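Local coordinates for protein CRISPR pre-crRNA endoribonuclease Cas5d (Mannheimia succiniciproducens, PDB 3KG4) that cleaves precursor CRISPR RNA without needing a metal cofactor, as an RNA-binding endoribonuclease of the Cas5 family in antiviral defence, at residues A[56-61]-A[116-121]; A[5-10]-A[140-145]; A[14-19]-A[112-117]. All coordinates share one frame; numbering follows the deposited sequence.

In the fold
Contacts 1 and 3 share strand 114-124; contact 2 sits on its neighbour, strand 7-13. Contact 1 pairs strand 114-124 with strand 51-60 in the antiparallel sheet. Strand 7-13 lies along the other edge of strand 114-124, and contact 2 packs helix 135-146 onto it. Ile7 N meets Ala120 O at 2.8 Å and Ile118 N meets Leu9 O at 2.9 Å, both probable hydrogen bonds. The centres of contacts 1 and 2 are about 12 Å apart. Contact 3 lies at the start of strand 114-124, with its centre about 13 Å from that of contact 1 and about 20 Å from that of contact 2. Contacts 1 and 3 have Tyr116 and Val117 in common.

Contact 1. Residues A[56-61]-A[116-121]; sequences DKIYVL and YVIEAH
Tyr59 and Val117 form a hydrogen-bonded pair, with Tyr59 N to Val117 O at 2.8 Å. Their strands, 56-60 and 116-121, run antiparallel as neighbours in the main sheet of this Cas5-family protein, with a classic beta bulge at one end. Lys57 and Glu119 form another such pair. At the bulge, Asp56 and Lys57 both face Glu119, and Glu119 O accepts from both backbone N-H groups. Asp56 N lies in the carbonyl plane; Lys57 N is tilted from it.

Polar side chains gather on the Lys57, Tyr59 and Glu119 face. The Glu119 chain is extended, with CG anti to the backbone N (chi1 -172°), and reaches across to Tyr59. Tyr59 OH donates to Glu119 OE1 at 2.8 Å from above the carboxylate plane, and Arg8 makes a salt bridge to the same oxygen. Lys57 runs alongside Glu119. The salt bridge from Lys57 NZ to Glu119 OE2 is long, at 4.0 Å, but a water accepts from Lys57 NZ and donates to Glu119 OE2.

Apolar contacts occur on both faces. Tyr59 CD2 presses on Val117 CB at 3.6 Å. On the other face Ile58 CG1 meets Ile118 CD1, and Val60 CG2 lies beside Tyr116 CD1.

The Asp56 carboxylate and His121 ring are nearly coplanar, 4° apart. His121 ND1 donates to the syn lone pair of Asp56 OD2 at 2.7 Å, with an N-H...O angle of 172°.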
loop_
_atom_site.group_PDB
_atom_site.type_symbol
_atom_site.label_atom_id
_atom_site.label_comp_id
_atom_site.label_asym_id
_atom_site.label_seq_id
_atom_site.Cartn_x
_atom_site.Cartn_y
_atom_site.Cartn_z
ATOM N N ASP A 56 -7.044 2.056 4.605
ATOM C CA ASP A 56 -8.361 2.679 4.376
ATOM C C ASP A 56 -8.551 3.122 2.929
ATOM O O ASP A 56 -9.632 2.930 2.334
ATOM C CB ASP A 56 -8.547 3.859 5.321
ATOM C CG ASP A 56 -8.495 3.447 6.762
ATOM O OD1 ASP A 56 -9.262 2.546 7.138
ATOM O OD2 ASP A 56 -7.653 4.007 7.515
ATOM N N LYS A 57 -7.564 3.778 2.375
ATOM C CA LYS A 57 -7.677 4.260 1.001
ATOM C C LYS A 57 -6.350 4.074 0.278
ATOM O O LYS A 57 -5.295 4.211 0.869
ATOM C CB LYS A 57 -8.083 5.746 0.976
ATOM C CG LYS A 57 -9.479 6.056 1.569
ATOM C CD LYS A 57 -9.750 7.543 1.524
ATOM C CE LYS A 57 -11.208 7.928 1.925
ATOM N NZ LYS A 57 -11.216 9.442 1.896
ATOM N N ILE A 58 -6.408 3.810 -1.012
ATOM C CA ILE A 58 -5.237 3.841 -1.862
ATOM C C ILE A 58 -5.518 4.828 -2.981
ATOM O O ILE A 58 -6.413 4.598 -3.794
ATOM C CB ILE A 58 -4.945 2.418 -2.491
ATOM C CG1 ILE A 58 -4.633 1.398 -1.379
ATOM C CG2 ILE A 58 -3.862 2.527 -3.521
ATOM C CD1 ILE A 58 -4.825 -0.088 -1.813
ATOM N N TYR A 59 -4.751 5.909 -3.026
ATOM C CA TYR A 59 -4.803 6.871 -4.112
ATOM C C TYR A 59 -3.828 6.481 -5.194
ATOM O O TYR A 59 -2.636 6.333 -4.927
ATOM C CB TYR A 59 -4.415 8.254 -3.623
ATOM C CG TYR A 59 -5.285 8.827 -2.551
ATOM C CD1 TYR A 59 -6.267 9.776 -2.843
ATOM C CD2 TYR A 59 -5.141 8.420 -1.230
ATOM C CE1 TYR A 59 -7.047 10.332 -1.802
ATOM C CE2 TYR A 59 -5.920 8.932 -0.222
ATOM C CZ TYR A 59 -6.849 9.908 -0.497
ATOM O OH TYR A 59 -7.578 10.404 0.573
ATOM N N VAL A 60 -4.318 6.356 -6.419
ATOM C CA VAL A 60 -3.513 5.956 -7.556
ATOM C C VAL A 60 -3.222 7.174 -8.397
ATOM O O VAL A 60 -4.144 7.749 -8.987
ATOM C CB VAL A 60 -4.233 4.934 -8.455
ATOM C CG1 VAL A 60 -3.346 4.565 -9.618
ATOM C CG2 VAL A 60 -4.591 3.725 -7.666
ATOM N N LEU A 61 -1.938 7.525 -8.492
ATOM C CA LEU A 61 -1.501 8.837 -9.004
ATOM C C LEU A 61 -1.052 8.832 -10.455
ATOM O O LEU A 61 -1.098 9.864 -11.122
ATOM C CB LEU A 61 -0.352 9.375 -8.133
ATOM C CG LEU A 61 -0.669 9.500 -6.650
ATOM C CD1 LEU A 61 0.532 10.065 -5.895
ATOM C CD2 LEU A 61 -1.905 10.382 -6.481
ATOM N N TYR A 116 1.650 6.149 -5.391
ATOM C CA TYR A 116 0.419 6.063 -4.647
ATOM C C TYR A 116 0.461 6.929 -3.395
ATOM O O TYR A 116 1.539 7.276 -2.920
ATOM C CB TYR A 116 0.124 4.630 -4.213
ATOM C CG TYR A 116 0.300 3.593 -5.320
ATOM C CD1 TYR A 116 -0.724 3.334 -6.235
ATOM C CD2 TYR A 116 1.483 2.884 -5.458
ATOM C CE1 TYR A 116 -0.549 2.431 -7.234
ATOM C CE2 TYR A 116 1.646 1.952 -6.493
ATOM C CZ TYR A 116 0.618 1.720 -7.351
ATOM O OH TYR A 116 0.758 0.821 -8.393
ATOM N N VAL A 117 -0.713 7.186 -2.846
ATOM C CA VAL A 117 -0.838 7.532 -1.430
ATOM C C VAL A 117 -1.581 6.418 -0.742
ATOM O O VAL A 117 -2.651 5.953 -1.216
ATOM C CB VAL A 117 -1.582 8.880 -1.182
ATOM C CG1 VAL A 117 -1.628 9.193 0.313
ATOM C CG2 VAL A 117 -0.849 9.963 -1.913
ATOM N N ILE A 118 -1.015 5.991 0.383
ATOM C CA ILE A 118 -1.625 5.012 1.273
ATOM C C ILE A 118 -2.160 5.730 2.486
ATOM O O ILE A 118 -1.400 6.440 3.190
ATOM C CB ILE A 118 -0.581 4.014 1.762
ATOM C CG1 ILE A 118 0.110 3.343 0.573
ATOM C CG2 ILE A 118 -1.213 3.031 2.750
ATOM C CD1 ILE A 118 -0.856 2.777 -0.478
ATOM N N GLU A 119 -3.458 5.572 2.717
ATOM C CA GLU A 119 -4.105 6.156 3.865
ATOM C C GLU A 119 -4.520 5.018 4.775
ATOM O O GLU A 119 -5.188 4.102 4.320
ATOM C CB GLU A 119 -5.317 6.967 3.421
ATOM C CG GLU A 119 -5.938 7.762 4.511
ATOM C CD GLU A 119 -6.990 8.759 3.934
ATOM O OE1 GLU A 119 -6.632 9.629 3.123
ATOM O OE2 GLU A 119 -8.167 8.649 4.323
ATOM N N ALA A 120 -4.137 5.093 6.045
ATOM C CA ALA A 120 -4.234 3.987 6.981
ATOM C C ALA A 120 -4.408 4.478 8.410
ATOM O O ALA A 120 -4.093 5.654 8.725
ATOM C CB ALA A 120 -2.915 3.083 6.899
ATOM N N HIS A 121 -4.859 3.581 9.270
ATOM C CA HIS A 121 -4.843 3.829 10.699
ATOM C C HIS A 121 -4.347 2.577 11.437
ATOM O O HIS A 121 -4.208 1.480 10.839
ATOM C CB HIS A 121 -6.247 4.252 11.178
ATOM C CG HIS A 121 -7.277 3.179 11.074
ATOM N ND1 HIS A 121 -7.986 2.914 9.918
ATOM C CD2 HIS A 121 -7.724 2.302 11.993
ATOM C CE1 HIS A 121 -8.816 1.909 10.139
ATOM N NE2 HIS A 121 -8.657 1.510 11.387
HETATM O O HOH W 1 -9.277 10.899 3.722
#

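Contact 2. Residues A[5-10]-A[140-145]; sequences NRIRLH and MFKRRA
Ile7 and Phe141 cross at about a right angle. The Ile7 branches meet the CD2-CE2 part of the Phe141 ring. Ile7 CG2 comes to 3.9 Å from Phe141 CD2. CB and CG1 of Ile7 both lie near CE2, the next ring carbon. The chi1 of Ile7, 68°, puts CG1 between the backbone N and the carbonyl carbon and CG2 beside the backbone N, which turns both branches to the Phe141 ring.

Leu9 is two residues further along the strand and points to the same side. It meets Phe141 at a slant, and its CD1 branch makes the nearest contacts. Leu9 CD1 is 4.1 Å from Phe141 CZ and 4.2 Å from Ala145 CB, one helical turn on.

This is helix-on-sheet packing. Helix 140-145 runs along strand 7-10 with its axis 10.0 Å away and a crossing angle of 21°, nearly parallel. Ile7 and Leu9 face the helix, and the CB atoms of Phe141 and Ala145 point back at the strand. Helix 35-45 also covers this layer: Leu9 touches Ile41 and Ile45, and Phe141 touches Leu42 and Ile45. Trp53 meets the Phe141 ring edge-to-face.

Lys142 lies at the border of the patch. Its chain bends at chi3 and chi4, which brings Lys142 NZ to 4.0 Å from Arg6 O, too far for a hydrogen bond. The amine has a long, weak ion pair with Asp169.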
loop_
_atom_site.group_PDB
_atom_site.type_symbol
_atom_site.label_atom_id
_atom_site.label_comp_id
_atom_site.label_asym_id
_atom_site.label_seq_id
_atom_site.Cartn_x
_atom_site.Cartn_y
_atom_site.Cartn_z
ATOM N N ASN A 5 -5.474 9.256 14.803
ATOM C CA ASN A 5 -5.141 7.911 14.334
ATOM C C ASN A 5 -5.330 7.788 12.807
ATOM O O ASN A 5 -6.276 7.177 12.336
ATOM C CB ASN A 5 -6.002 6.882 15.065
ATOM C CG ASN A 5 -5.628 5.438 14.723
ATOM O OD1 ASN A 5 -4.559 5.161 14.137
ATOM N ND2 ASN A 5 -6.514 4.524 15.058
ATOM N N ARG A 6 -4.439 8.403 12.053
ATOM C CA ARG A 6 -4.470 8.326 10.611
ATOM C C ARG A 6 -3.120 8.731 10.065
ATOM O O ARG A 6 -2.569 9.761 10.458
ATOM C CB ARG A 6 -5.528 9.264 10.037
ATOM C CG ARG A 6 -5.691 9.129 8.515
ATOM C CD ARG A 6 -6.760 10.049 7.955
ATOM N NE ARG A 6 -6.245 11.397 7.685
ATOM C CZ ARG A 6 -6.979 12.400 7.203
ATOM N NH1 ARG A 6 -8.269 12.239 6.936
ATOM N NH2 ARG A 6 -6.429 13.578 6.993
ATOM N N ILE A 7 -2.587 7.938 9.141
ATOM C CA ILE A 7 -1.401 8.338 8.409
ATOM C C ILE A 7 -1.659 8.344 6.911
ATOM O O ILE A 7 -2.523 7.613 6.421
ATOM C CB ILE A 7 -0.190 7.419 8.729
ATOM C CG1 ILE A 7 -0.378 6.017 8.195
ATOM C CG2 ILE A 7 0.052 7.361 10.242
ATOM C CD1 ILE A 7 -0.174 5.858 6.667
ATOM N N ARG A 8 -0.897 9.180 6.220
ATOM C CA ARG A 8 -0.796 9.195 4.776
ATOM C C ARG A 8 0.676 9.131 4.380
ATOM O O ARG A 8 1.522 9.940 4.849
ATOM C CB ARG A 8 -1.418 10.462 4.193
ATOM C CG ARG A 8 -2.918 10.509 4.314
ATOM C CD ARG A 8 -3.433 11.864 3.935
ATOM N NE ARG A 8 -4.872 11.851 3.758
ATOM C CZ ARG A 8 -5.597 12.934 3.496
ATOM N NH1 ARG A 8 -5.019 14.137 3.401
ATOM N NH2 ARG A 8 -6.903 12.810 3.324
ATOM N N LEU A 9 0.976 8.167 3.522
ATOM C CA LEU A 9 2.329 7.922 3.033
ATOM C C LEU A 9 2.309 7.961 1.508
ATOM O O LEU A 9 1.569 7.218 0.842
ATOM C CB LEU A 9 2.879 6.570 3.556
ATOM C CG LEU A 9 4.368 6.278 3.275
ATOM C CD1 LEU A 9 5.304 7.131 4.183
ATOM C CD2 LEU A 9 4.669 4.771 3.412
ATOM N N HIS A 10 3.114 8.850 0.959
ATOM C CA HIS A 10 3.369 8.938 -0.463
ATOM C C HIS A 10 4.445 7.921 -0.817
ATOM O O HIS A 10 5.507 7.860 -0.160
ATOM C CB HIS A 10 3.827 10.368 -0.800
ATOM C CG HIS A 10 4.032 10.623 -2.266
ATOM N ND1 HIS A 10 4.908 11.571 -2.736
ATOM C CD2 HIS A 10 3.505 10.022 -3.363
ATOM C CE1 HIS A 10 4.879 11.583 -4.060
ATOM N NE2 HIS A 10 4.021 10.661 -4.467
ATOM N N MET A 140 5.569 7.505 16.367
ATOM C CA MET A 140 6.819 6.811 15.955
ATOM C C MET A 140 6.849 6.530 14.436
ATOM O O MET A 140 7.883 6.739 13.773
ATOM C CB MET A 140 6.994 5.513 16.746
ATOM C CG MET A 140 8.333 4.756 16.498
ATOM S SD MET A 140 8.939 3.662 17.852
ATOM C CE MET A 140 7.533 3.461 18.977
ATOM N N PHE A 141 5.712 6.106 13.871
ATOM C CA PHE A 141 5.657 5.880 12.418
ATOM C C PHE A 141 6.010 7.161 11.695
ATOM O O PHE A 141 6.830 7.177 10.790
ATOM C CB PHE A 141 4.276 5.391 11.946
ATOM C CG PHE A 141 4.167 5.333 10.441
ATOM C CD1 PHE A 141 4.500 4.158 9.752
ATOM C CD2 PHE A 141 3.814 6.456 9.710
ATOM C CE1 PHE A 141 4.455 4.106 8.383
ATOM C CE2 PHE A 141 3.740 6.417 8.327
ATOM C CZ PHE A 141 4.102 5.249 7.660
ATOM N N LYS A 142 5.377 8.260 12.090
ATOM C CA LYS A 142 5.579 9.503 11.368
ATOM C C LYS A 142 7.029 9.958 11.511
ATOM O O LYS A 142 7.643 10.413 10.546
ATOM C CB LYS A 142 4.606 10.588 11.869
ATOM C CG LYS A 142 3.149 10.235 11.681
ATOM C CD LYS A 142 2.248 11.086 12.561
ATOM C CE LYS A 142 1.834 12.341 11.859
ATOM N NZ LYS A 142 0.560 12.119 11.123
ATOM N N ARG A 143 7.588 9.801 12.709
ATOM C CA ARG A 143 8.933 10.306 12.978
ATOM C C ARG A 143 9.913 9.564 12.072
ATOM O O ARG A 143 10.643 10.187 11.308
ATOM C CB ARG A 143 9.288 10.104 14.440
ATOM C CG ARG A 143 10.385 11.006 14.944
ATOM C CD ARG A 143 10.313 11.130 16.473
ATOM N NE ARG A 143 10.149 9.828 17.134
ATOM C CZ ARG A 143 9.138 9.470 17.938
ATOM N NH1 ARG A 143 9.136 8.249 18.462
ATOM N NH2 ARG A 143 8.131 10.296 18.233
ATOM N N ARG A 144 9.881 8.232 12.139
ATOM C CA ARG A 144 10.653 7.376 11.216
ATOM C C ARG A 144 10.451 7.708 9.751
ATOM O O ARG A 144 11.420 7.746 8.987
ATOM C CB ARG A 144 10.286 5.918 11.384
ATOM C CG ARG A 144 10.595 5.305 12.727
ATOM C CD ARG A 144 11.319 3.993 12.497
ATOM N NE ARG A 144 11.016 2.960 13.474
ATOM C CZ ARG A 144 11.665 1.797 13.533
ATOM N NH1 ARG A 144 11.345 0.889 14.454
ATOM N NH2 ARG A 144 12.649 1.532 12.669
ATOM N N ALA A 145 9.199 7.922 9.343
ATOM C CA ALA A 145 8.919 8.213 7.945
ATOM C C ALA A 145 9.494 9.560 7.514
ATOM O O ALA A 145 9.990 9.680 6.398
ATOM C CB ALA A 145 7.399 8.133 7.648
#

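Contact 3. Residues A[14-19]-A[112-117]; sequences DYACFT and KDVAYV
Lys112 reaches Tyr15 through an extended chain that bends only at its last torsion. CG is anti to the backbone N, and chi4 of 77° turns NZ toward the phenol end. The two side chains lie side by side and point the same way. Lys112 NZ is 3.3 Å from Tyr15 OH, but the angle is too poor for a hydrogen bond. The amine is instead paired with Glu67 in a salt bridge.

Asp113 N donates to Asp14 O at 2.6 Å. The N-H...O angle is 171°, yet the donor stands well above the carbonyl plane, 56° out of it. Asp14 O also receives a CA-H...O contact from Lys112 CA at 3.4 Å.

The chain turns a corner in both segments, at Asp14 and at Asp113. Tyr15 and Lys112 are a non-hydrogen-bonded antiparallel pair of the smaller mixed sheet. Beyond the corner, strand 114-124 belongs to the main antiparallel sheet. The two segments therefore join at the corner between the sheets, and their end-to-end directions are closer to perpendicular than parallel.

Asp14 OD1 and Asp113 OD1 are 3.9 Å apart, like charges on nearly perpendicular carboxylate planes. Arg65 makes a salt bridge to Asp113 OD2, which probably eases the repulsion.

Further along, Ala16 CB touches both methyls of Val114, with Val114 CG2 at 4.0 Å. Phe18 and Tyr116 slide past each other in opposite directions, and Phe18 CE2 lies 3.8 Å from Tyr116 OH.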
loop_
_atom_site.group_PDB
_atom_site.type_symbol
_atom_site.label_atom_id
_atom_site.label_comp_id
_atom_site.label_asym_id
_atom_site.label_seq_id
_atom_site.Cartn_x
_atom_site.Cartn_y
_atom_site.Cartn_z
ATOM N N ASP A 14 10.056 3.225 -9.930
ATOM C CA ASP A 14 10.098 3.094 -11.380
ATOM C C ASP A 14 9.389 1.821 -11.822
ATOM O O ASP A 14 8.882 1.773 -12.921
ATOM C CB ASP A 14 11.546 3.057 -11.884
ATOM C CG ASP A 14 12.262 4.422 -11.773
ATOM O OD1 ASP A 14 11.606 5.442 -11.463
ATOM O OD2 ASP A 14 13.496 4.439 -11.993
ATOM N N TYR A 15 9.423 0.798 -10.976
ATOM C CA TYR A 15 8.765 -0.506 -11.198
ATOM C C TYR A 15 8.041 -1.062 -9.967
ATOM O O TYR A 15 8.408 -0.768 -8.802
ATOM C CB TYR A 15 9.795 -1.539 -11.641
ATOM C CG TYR A 15 10.503 -1.188 -12.905
ATOM C CD1 TYR A 15 9.868 -1.325 -14.143
ATOM C CD2 TYR A 15 11.809 -0.677 -12.878
ATOM C CE1 TYR A 15 10.522 -1.003 -15.315
ATOM C CE2 TYR A 15 12.467 -0.348 -14.047
ATOM C CZ TYR A 15 11.825 -0.520 -15.258
ATOM O OH TYR A 15 12.476 -0.201 -16.416
ATOM N N ALA A 16 7.009 -1.874 -10.211
ATOM C CA ALA A 16 6.286 -2.567 -9.139
ATOM C C ALA A 16 5.739 -3.881 -9.661
ATOM O O ALA A 16 5.385 -3.992 -10.814
ATOM C CB ALA A 16 5.113 -1.719 -8.592
ATOM N N CYS A 17 5.625 -4.852 -8.790
ATOM C CA CYS A 17 5.019 -6.100 -9.154
ATOM C C CYS A 17 4.242 -6.669 -7.975
ATOM O O CYS A 17 4.815 -7.239 -7.041
ATOM C CB CYS A 17 6.062 -7.119 -9.665
ATOM S SG CYS A 17 5.209 -8.538 -10.370
ATOM N N PHE A 18 2.925 -6.458 -8.013
ATOM C CA PHE A 18 2.021 -6.996 -7.031
ATOM C C PHE A 18 1.383 -8.228 -7.639
ATOM O O PHE A 18 0.371 -8.172 -8.360
ATOM C CB PHE A 18 0.982 -5.948 -6.650
ATOM C CG PHE A 18 1.582 -4.647 -6.306
ATOM C CD1 PHE A 18 2.301 -4.487 -5.117
ATOM C CD2 PHE A 18 1.520 -3.585 -7.195
ATOM C CE1 PHE A 18 2.905 -3.227 -4.813
ATOM C CE2 PHE A 18 2.104 -2.364 -6.897
ATOM C CZ PHE A 18 2.793 -2.183 -5.713
ATOM N N THR A 19 2.011 -9.358 -7.370
ATOM C CA THR A 19 1.791 -10.528 -8.183
ATOM C C THR A 19 0.364 -11.097 -8.095
ATOM O O THR A 19 -0.155 -11.337 -7.016
ATOM C CB THR A 19 2.830 -11.622 -7.797
ATOM O OG1 THR A 19 4.147 -11.077 -7.965
ATOM C CG2 THR A 19 2.638 -12.858 -8.670
ATOM N N LYS A 112 5.070 -0.106 -14.480
ATOM C CA LYS A 112 6.118 0.865 -14.657
ATOM C C LYS A 112 5.665 2.242 -14.161
ATOM O O LYS A 112 4.547 2.665 -14.446
ATOM C CB LYS A 112 6.492 0.920 -16.141
ATOM C CG LYS A 112 7.571 1.869 -16.485
ATOM C CD LYS A 112 7.857 1.832 -17.991
ATOM C CE LYS A 112 9.151 2.565 -18.299
ATOM N NZ LYS A 112 10.309 1.693 -17.938
ATOM N N ASP A 113 6.562 2.926 -13.449
ATOM C CA ASP A 113 6.407 4.337 -13.048
ATOM C C ASP A 113 5.144 4.573 -12.223
ATOM O O ASP A 113 4.182 5.199 -12.672
ATOM C CB ASP A 113 6.435 5.271 -14.252
ATOM C CG ASP A 113 7.790 5.293 -14.952
ATOM O OD1 ASP A 113 8.861 5.256 -14.273
ATOM O OD2 ASP A 113 7.767 5.382 -16.200
ATOM N N VAL A 114 5.153 4.044 -11.016
ATOM C CA VAL A 114 3.988 4.072 -10.178
ATOM C C VAL A 114 4.188 5.102 -9.070
ATOM O O VAL A 114 5.326 5.378 -8.669
ATOM C CB VAL A 114 3.731 2.702 -9.474
ATOM C CG1 VAL A 114 3.494 1.603 -10.474
ATOM C CG2 VAL A 114 4.889 2.316 -8.551
ATOM N N ALA A 115 3.070 5.582 -8.552
ATOM C CA ALA A 115 3.033 6.358 -7.325
ATOM C C ALA A 115 1.662 6.292 -6.706
ATOM O O ALA A 115 0.629 6.409 -7.398
ATOM C CB ALA A 115 3.420 7.804 -7.609
ATOM N N TYR A 116 1.650 6.149 -5.391
ATOM C CA TYR A 116 0.419 6.063 -4.647
ATOM C C TYR A 116 0.461 6.929 -3.395
ATOM O O TYR A 116 1.539 7.276 -2.920
ATOM C CB TYR A 116 0.124 4.630 -4.213
ATOM C CG TYR A 116 0.300 3.593 -5.320
ATOM C CD1 TYR A 116 -0.724 3.334 -6.235
ATOM C CD2 TYR A 116 1.483 2.884 -5.458
ATOM C CE1 TYR A 116 -0.549 2.431 -7.234
ATOM C CE2 TYR A 116 1.646 1.952 -6.493
ATOM C CZ TYR A 116 0.618 1.720 -7.351
ATOM O OH TYR A 116 0.758 0.821 -8.393
ATOM N N VAL A 117 -0.713 7.186 -2.846
ATOM C CA VAL A 117 -0.838 7.532 -1.430
ATOM C C VAL A 117 -1.581 6.418 -0.742
ATOM O O VAL A 117 -2.651 5.953 -1.216
ATOM C CB VAL A 117 -1.582 8.880 -1.182
ATOM C CG1 VAL A 117 -1.628 9.193 0.313
ATOM C CG2 VAL A 117 -0.849 9.963 -1.913
#